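Local structure of mandelate racemase/muconate lactonizing enzyme family protein (Bradyrhizobium sp. ORS 278, 3TOY) at residues A311-E325 against T334-A346. The protein belongs to the mandelate racemase/muconate lactonizing enzyme family, part of the enolase superfamily, and carries a metal-binding barrel domain. Numbering follows the deposited sequence.
With P4C (O-acetaldehydyl-hexaethylene glycol), chain R; ACT (acetate ion), chain F.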
loop_
_atom_site.group_PDB
_atom_site.type_symbol
_atom_site.label_atom_id
_atom_site.label_comp_id
_atom_site.label_asym_id
_atom_site.label_seq_id
_atom_site.Cartn_x
_atom_site.Cartn_y
_atom_site.Cartn_z
ATOM N N ALA A 311 -18.666 -13.227 3.882
ATOM C CA ALA A 311 -17.742 -14.051 4.683
ATOM C C ALA A 311 -17.079 -15.145 3.861
ATOM O O ALA A 311 -15.889 -15.450 4.048
ATOM C CB ALA A 311 -18.454 -14.631 5.935
ATOM N N ASP A 312 -17.839 -15.744 2.951
ATOM C CA ASP A 312 -17.270 -16.720 2.043
ATOM C C ASP A 312 -16.175 -16.046 1.218
ATOM O O ASP A 312 -15.068 -16.576 1.104
ATOM C CB ASP A 312 -18.356 -17.293 1.131
ATOM C CG ASP A 312 -17.831 -18.358 0.192
ATOM O OD1 ASP A 312 -16.998 -19.169 0.627
ATOM O OD2 ASP A 312 -18.249 -18.362 -0.984
ATOM N N ALA A 313 -16.457 -14.871 0.660
ATOM C CA ALA A 313 -15.449 -14.209 -0.169
ATOM C C ALA A 313 -14.179 -13.857 0.625
ATOM O O ALA A 313 -13.070 -13.934 0.099
ATOM C CB ALA A 313 -16.012 -12.943 -0.798
ATOM N N ALA A 314 -14.346 -13.458 1.877
ATOM C CA ALA A 314 -13.218 -13.053 2.718
ATOM C C ALA A 314 -12.544 -14.229 3.414
ATOM O O ALA A 314 -11.554 -14.018 4.131
ATOM C CB ALA A 314 -13.670 -12.058 3.766
ATOM N N SER A 315 -13.093 -15.432 3.249
ATOM C CA SER A 315 -12.657 -16.659 3.956
ATOM C C SER A 315 -12.670 -16.492 5.483
ATOM O O SER A 315 -11.672 -16.730 6.165
ATOM C CB SER A 315 -11.286 -17.157 3.465
ATOM O OG SER A 315 -11.317 -17.319 2.053
ATOM N N ILE A 316 -13.806 -16.029 5.997
ATOM C CA ILE A 316 -13.970 -15.747 7.416
ATOM C C ILE A 316 -14.995 -16.719 7.993
ATOM O O ILE A 316 -16.183 -16.686 7.629
ATOM C CB ILE A 316 -14.434 -14.300 7.652
ATOM C CG1 ILE A 316 -13.310 -13.338 7.238
ATOM C CG2 ILE A 316 -14.794 -14.067 9.149
ATOM C CD1 ILE A 316 -13.673 -11.879 7.413
ATOM N N PRO A 317 -14.539 -17.620 8.864
ATOM C CA PRO A 317 -15.503 -18.506 9.523
ATOM C C PRO A 317 -16.558 -17.671 10.236
ATOM O O PRO A 317 -16.224 -16.754 10.975
ATOM C CB PRO A 317 -14.646 -19.222 10.564
ATOM C CG PRO A 317 -13.272 -19.265 9.903
ATOM C CD PRO A 317 -13.152 -17.887 9.296
ATOM N N MET A 318 -17.818 -18.046 10.057
ATOM C CA MET A 318 -18.944 -17.246 10.540
ATOM C C MET A 318 -19.772 -18.039 11.553
ATOM O O MET A 318 -20.282 -19.104 11.227
ATOM C CB MET A 318 -19.811 -16.861 9.343
ATOM C CG MET A 318 -20.998 -15.967 9.650
ATOM S SD MET A 318 -21.508 -15.217 8.075
ATOM C CE MET A 318 -23.236 -14.763 8.385
ATOM N N SER A 319 -19.880 -17.492 12.767
ATOM C CA SER A 319 -20.653 -18.075 13.856
ATOM C C SER A 319 -21.871 -17.189 14.131
ATOM O O SER A 319 -22.047 -16.166 13.470
ATOM C CB SER A 319 -19.757 -18.169 15.097
ATOM O OG SER A 319 -18.717 -19.112 14.876
ATOM N N SER A 320 -22.700 -17.562 15.117
ATOM C CA SER A 320 -23.822 -16.728 15.495
ATOM C C SER A 320 -23.648 -16.122 16.878
ATOM O O SER A 320 -22.915 -16.640 17.726
ATOM C CB SER A 320 -25.132 -17.546 15.432
ATOM O OG SER A 320 -25.011 -18.720 16.235
ATOM N N HIS A 321 -24.332 -15.000 17.094
ATOM C CA HIS A 321 -24.443 -14.445 18.425
ATOM C C HIS A 321 -25.867 -14.620 18.958
ATOM O O HIS A 321 -26.802 -14.012 18.434
ATOM C CB HIS A 321 -24.149 -12.962 18.440
ATOM C CG HIS A 321 -24.236 -12.371 19.812
ATOM N ND1 HIS A 321 -25.070 -11.320 20.121
ATOM C CD2 HIS A 321 -23.601 -12.700 20.960
ATOM C CE1 HIS A 321 -24.940 -11.019 21.402
ATOM N NE2 HIS A 321 -24.046 -11.836 21.932
ATOM N N ILE A 322 -25.979 -15.416 20.027
ATOM C CA ILE A 322 -27.246 -15.766 20.677
ATOM C C ILE A 322 -28.391 -16.037 19.694
ATOM O O ILE A 322 -28.160 -16.542 18.595
ATOM C CB ILE A 322 -27.617 -14.755 21.790
ATOM C CG1 ILE A 322 -27.926 -13.378 21.199
ATOM C CG2 ILE A 322 -26.523 -14.706 22.823
ATOM C CD1 ILE A 322 -28.268 -12.334 22.244
ATOM N N LEU A 323 -29.637 -15.791 20.098
ATOM C CA LEU A 323 -30.774 -16.210 19.244
ATOM C C LEU A 323 -30.514 -17.579 18.587
ATOM O O LEU A 323 -30.560 -17.722 17.350
ATOM C CB LEU A 323 -31.092 -15.141 18.177
ATOM C CG LEU A 323 -32.024 -13.983 18.591
ATOM C CD1 LEU A 323 -31.400 -13.093 19.667
ATOM C CD2 LEU A 323 -32.472 -13.152 17.401
ATOM N N PRO A 324 -30.248 -18.599 19.411
ATOM C CA PRO A 324 -29.862 -19.909 18.876
ATOM C C PRO A 324 -30.947 -20.565 18.044
ATOM O O PRO A 324 -30.641 -21.339 17.134
ATOM C CB PRO A 324 -29.580 -20.745 20.130
ATOM C CG PRO A 324 -30.275 -20.044 21.223
ATOM C CD PRO A 324 -30.281 -18.587 20.882
ATOM N N GLU A 325 -32.210 -20.271 18.329
ATOM C CA GLU A 325 -33.276 -20.930 17.564
ATOM C C GLU A 325 -33.268 -20.542 16.087
ATOM O O GLU A 325 -33.367 -21.403 15.185
ATOM C CB GLU A 325 -34.647 -20.648 18.205
ATOM C CG GLU A 325 -34.693 -21.026 19.694
ATOM C CD GLU A 325 -34.229 -19.902 20.633
ATOM O OE1 GLU A 325 -33.855 -18.801 20.154
ATOM O OE2 GLU A 325 -34.240 -20.121 21.859
ATOM N N THR A 334 -24.790 -21.254 5.335
ATOM C CA THR A 334 -23.717 -20.256 5.445
ATOM C C THR A 334 -22.439 -20.991 5.029
ATOM O O THR A 334 -22.037 -21.952 5.691
ATOM C CB THR A 334 -23.589 -19.757 6.887
ATOM O OG1 THR A 334 -24.819 -19.121 7.281
ATOM C CG2 THR A 334 -22.390 -18.757 7.075
ATOM N N PRO A 335 -21.823 -20.572 3.908
ATOM C CA PRO A 335 -20.698 -21.332 3.388
ATOM C C PRO A 335 -19.599 -21.553 4.412
ATOM O O PRO A 335 -19.021 -22.647 4.456
ATOM C CB PRO A 335 -20.185 -20.469 2.232
ATOM C CG PRO A 335 -21.432 -19.768 1.735
ATOM C CD PRO A 335 -22.186 -19.449 3.028
ATOM N N THR A 336 -19.308 -20.549 5.233
ATOM C CA THR A 336 -18.210 -20.675 6.199
ATOM C C THR A 336 -18.699 -20.934 7.618
ATOM O O THR A 336 -18.023 -20.600 8.592
ATOM C CB THR A 336 -17.275 -19.425 6.204
ATOM O OG1 THR A 336 -17.997 -18.240 6.596
ATOM C CG2 THR A 336 -16.682 -19.220 4.799
ATOM N N ALA A 337 -19.870 -21.546 7.743
ATOM C CA ALA A 337 -20.433 -21.817 9.067
ATOM C C ALA A 337 -19.412 -22.402 10.043
ATOM O O ALA A 337 -18.673 -23.325 9.713
ATOM C CB ALA A 337 -21.657 -22.771 8.966
ATOM N N HIS A 338 -19.428 -21.897 11.268
ATOM C CA HIS A 338 -18.429 -22.268 12.262
ATOM C C HIS A 338 -19.180 -22.788 13.498
ATOM O O HIS A 338 -19.500 -23.981 13.556
ATOM C CB HIS A 338 -17.523 -21.040 12.538
ATOM C CG HIS A 338 -16.300 -21.332 13.356
ATOM N ND1 HIS A 338 -15.522 -20.327 13.898
ATOM C CD2 HIS A 338 -15.705 -22.498 13.710
ATOM C CE1 HIS A 338 -14.498 -20.863 14.543
ATOM N NE2 HIS A 338 -14.587 -22.180 14.450
ATOM N N PHE A 339 -19.483 -21.930 14.459
ATOM C CA PHE A 339 -20.199 -22.362 15.692
ATOM C C PHE A 339 -21.562 -21.688 15.865
ATOM O O PHE A 339 -21.758 -20.550 15.453
ATOM C CB PHE A 339 -19.392 -21.993 16.932
ATOM C CG PHE A 339 -18.388 -23.008 17.335
ATOM C CD1 PHE A 339 -17.035 -22.776 17.115
ATOM C CD2 PHE A 339 -18.777 -24.185 17.985
ATOM C CE1 PHE A 339 -16.088 -23.707 17.504
ATOM C CE2 PHE A 339 -17.825 -25.118 18.388
ATOM C CZ PHE A 339 -16.481 -24.876 18.152
ATOM N N LEU A 340 -22.485 -22.399 16.520
ATOM C CA LEU A 340 -23.719 -21.802 17.024
ATOM C C LEU A 340 -23.532 -21.541 18.528
ATOM O O LEU A 340 -23.115 -22.442 19.280
ATOM C CB LEU A 340 -24.921 -22.736 16.727
ATOM C CG LEU A 340 -26.314 -22.233 17.172
ATOM C CD1 LEU A 340 -27.398 -22.823 16.274
ATOM C CD2 LEU A 340 -26.606 -22.545 18.644
ATOM N N GLU A 341 -23.774 -20.299 18.960
ATOM C CA GLU A 341 -23.656 -19.925 20.372
ATOM C C GLU A 341 -24.909 -20.309 21.155
ATOM O O GLU A 341 -26.007 -19.831 20.851
ATOM C CB GLU A 341 -23.497 -18.409 20.544
ATOM C CG GLU A 341 -23.267 -17.996 22.016
ATOM C CD GLU A 341 -23.021 -16.507 22.195
ATOM O OE1 GLU A 341 -23.416 -15.704 21.309
ATOM O OE2 GLU A 341 -22.439 -16.150 23.233
ATOM N N VAL A 342 -24.743 -21.124 22.188
ATOM C CA VAL A 342 -25.903 -21.475 23.009
ATOM C C VAL A 342 -25.915 -20.652 24.271
ATOM O O VAL A 342 -25.105 -20.868 25.175
ATOM C CB VAL A 342 -25.927 -22.963 23.381
ATOM C CG1 VAL A 342 -27.088 -23.248 24.357
ATOM C CG2 VAL A 342 -26.052 -23.821 22.132
ATOM N N LEU A 343 -26.811 -19.671 24.293
ATOM C CA LEU A 343 -27.154 -18.908 25.492
ATOM C C LEU A 343 -28.673 -18.778 25.437
ATOM O O LEU A 343 -29.213 -18.112 24.559
ATOM C CB LEU A 343 -26.477 -17.537 25.476
ATOM C CG LEU A 343 -26.623 -16.582 26.666
ATOM C CD1 LEU A 343 -26.665 -17.314 27.990
ATOM C CD2 LEU A 343 -25.489 -15.559 26.648
ATOM N N ASP A 344 -29.363 -19.431 26.367
ATOM C CA ASP A 344 -30.805 -19.623 26.237
ATOM C C ASP A 344 -31.610 -18.620 27.066
ATOM O O ASP A 344 -31.945 -18.891 28.223
ATOM C CB ASP A 344 -31.154 -21.061 26.646
ATOM C CG ASP A 344 -32.586 -21.449 26.307
ATOM O OD1 ASP A 344 -33.291 -20.681 25.624
ATOM O OD2 ASP A 344 -32.999 -22.550 26.719
ATOM N N PHE A 345 -31.927 -17.471 26.475
ATOM C CA PHE A 345 -32.730 -16.463 27.166
ATOM C C PHE A 345 -34.231 -16.723 27.029
ATOM O O PHE A 345 -35.015 -16.323 27.898
ATOM C CB PHE A 345 -32.467 -15.054 26.625
ATOM C CG PHE A 345 -31.112 -14.488 26.978
ATOM C CD1 PHE A 345 -30.777 -14.202 28.297
ATOM C CD2 PHE A 345 -30.194 -14.196 25.974
ATOM C CE1 PHE A 345 -29.531 -13.672 28.617
ATOM C CE2 PHE A 345 -28.946 -13.656 26.274
ATOM C CZ PHE A 345 -28.611 -13.389 27.595
ATOM N N ALA A 346 -34.625 -17.356 25.931
ATOM C CA ALA A 346 -36.038 -17.453 25.586
ATOM C C ALA A 346 -36.737 -18.768 25.940
ATOM O O ALA A 346 -37.951 -18.888 25.727
ATOM C CB ALA A 346 -36.244 -17.141 24.106
HETATM O O1 P4C R . -11.282 -22.521 10.718
HETATM C C2 P4C R . -12.624 -22.763 11.165
HETATM C C3 P4C R . -13.068 -24.183 10.825
HETATM O O4 P4C R . -14.497 -24.206 10.915
HETATM C C5 P4C R . -15.082 -25.490 10.674
HETATM C C6 P4C R . -16.261 -25.734 11.625
HETATM O O7 P4C R . -15.755 -26.168 12.888
HETATM C C8 P4C R . -16.708 -26.281 13.960
HETATM C C9 P4C R . -16.439 -27.599 14.706
HETATM O O10 P4C R . -15.604 -27.465 15.856
HETATM C C11 P4C R . -14.869 -28.665 16.172
HETATM C C12 P4C R . -13.565 -28.761 15.380
HETATM O O13 P4C R . -12.425 -28.920 16.235
HETATM C C14 P4C R . -11.181 -28.540 15.627
HETATM C C15 P4C R . -10.781 -27.096 15.946
HETATM O O16 P4C R . -9.652 -27.004 16.830
HETATM C C17 P4C R . -9.563 -25.751 17.528
HETATM C C18 P4C R . -8.674 -25.838 18.773
HETATM O O19 P4C R . -9.418 -26.309 19.907
HETATM C C20 P4C R . -8.615 -26.980 20.883
HETATM C C21 P4C R . -9.485 -27.833 21.809
HETATM O O22 P4C R . -9.946 -29.014 21.143
HETATM C C ACT F . -22.691 -10.958 25.216
HETATM O O ACT F . -23.434 -11.836 24.710
HETATM O OXT ACT F . -21.460 -11.132 25.092
HETATM C CH3 ACT F . -23.235 -9.754 25.936
HETATM O O HOH W 1 -16.699 -17.822 13.739
HETATM O O HOH W 2 -26.636 -18.802 18.305
HETATM O O HOH W 3 -31.054 -15.776 22.806
HETATM O O HOH W 4 -35.043 -21.910 23.713
HETATM O O HOH W 5 -32.963 -18.824 23.804
#
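The His338 ring meets Pro317 and Ser319 obliquely, with Pro317 CB 3.6 Å from His338 ND1. One face carries C2 of the bound O-acetaldehydyl-hexaethylene glycol, the opposite face Phe339 CD1, offset toward the imidazole rim; at the edge, in plane, lie the ligand's O7 and a water 2.8 Å from His338 ND1 that also bonds Ser319 OG. On the His321 ring, Ile322 CG1 covers one face near the rim; at the edge NE2 donates to the acetate ion, and ND1 is engaged by Asp294. Glu341, extended with CG anti to its backbone N (chi1 -176°), runs alongside this ring, its carboxylate turned 46° from it. From above the carboxylate plane, Ile322 N donates to Glu341 OE1 (2.9 Å), and OE2 pairs with Lys188 and Ser162: a carboxylate suits a buried site with several donors. Thr336 OG1 donates to Ile316 O (2.6 Å). Met318 N to Thr336 O and His338 N to Met318 O bridge Met318 with Ala337, tying the link between helices 300-314 and 324-330 to the approach to barrel strand 340-342. Ser319's small hydroxyl accepts from Phe339 N. Glu325 OE1 bonds Tyr73; Glu325 OE2 and Asp344 OD1 stand 3.9 Å apart, and two bridging waters donate to both, probably easing their repulsion.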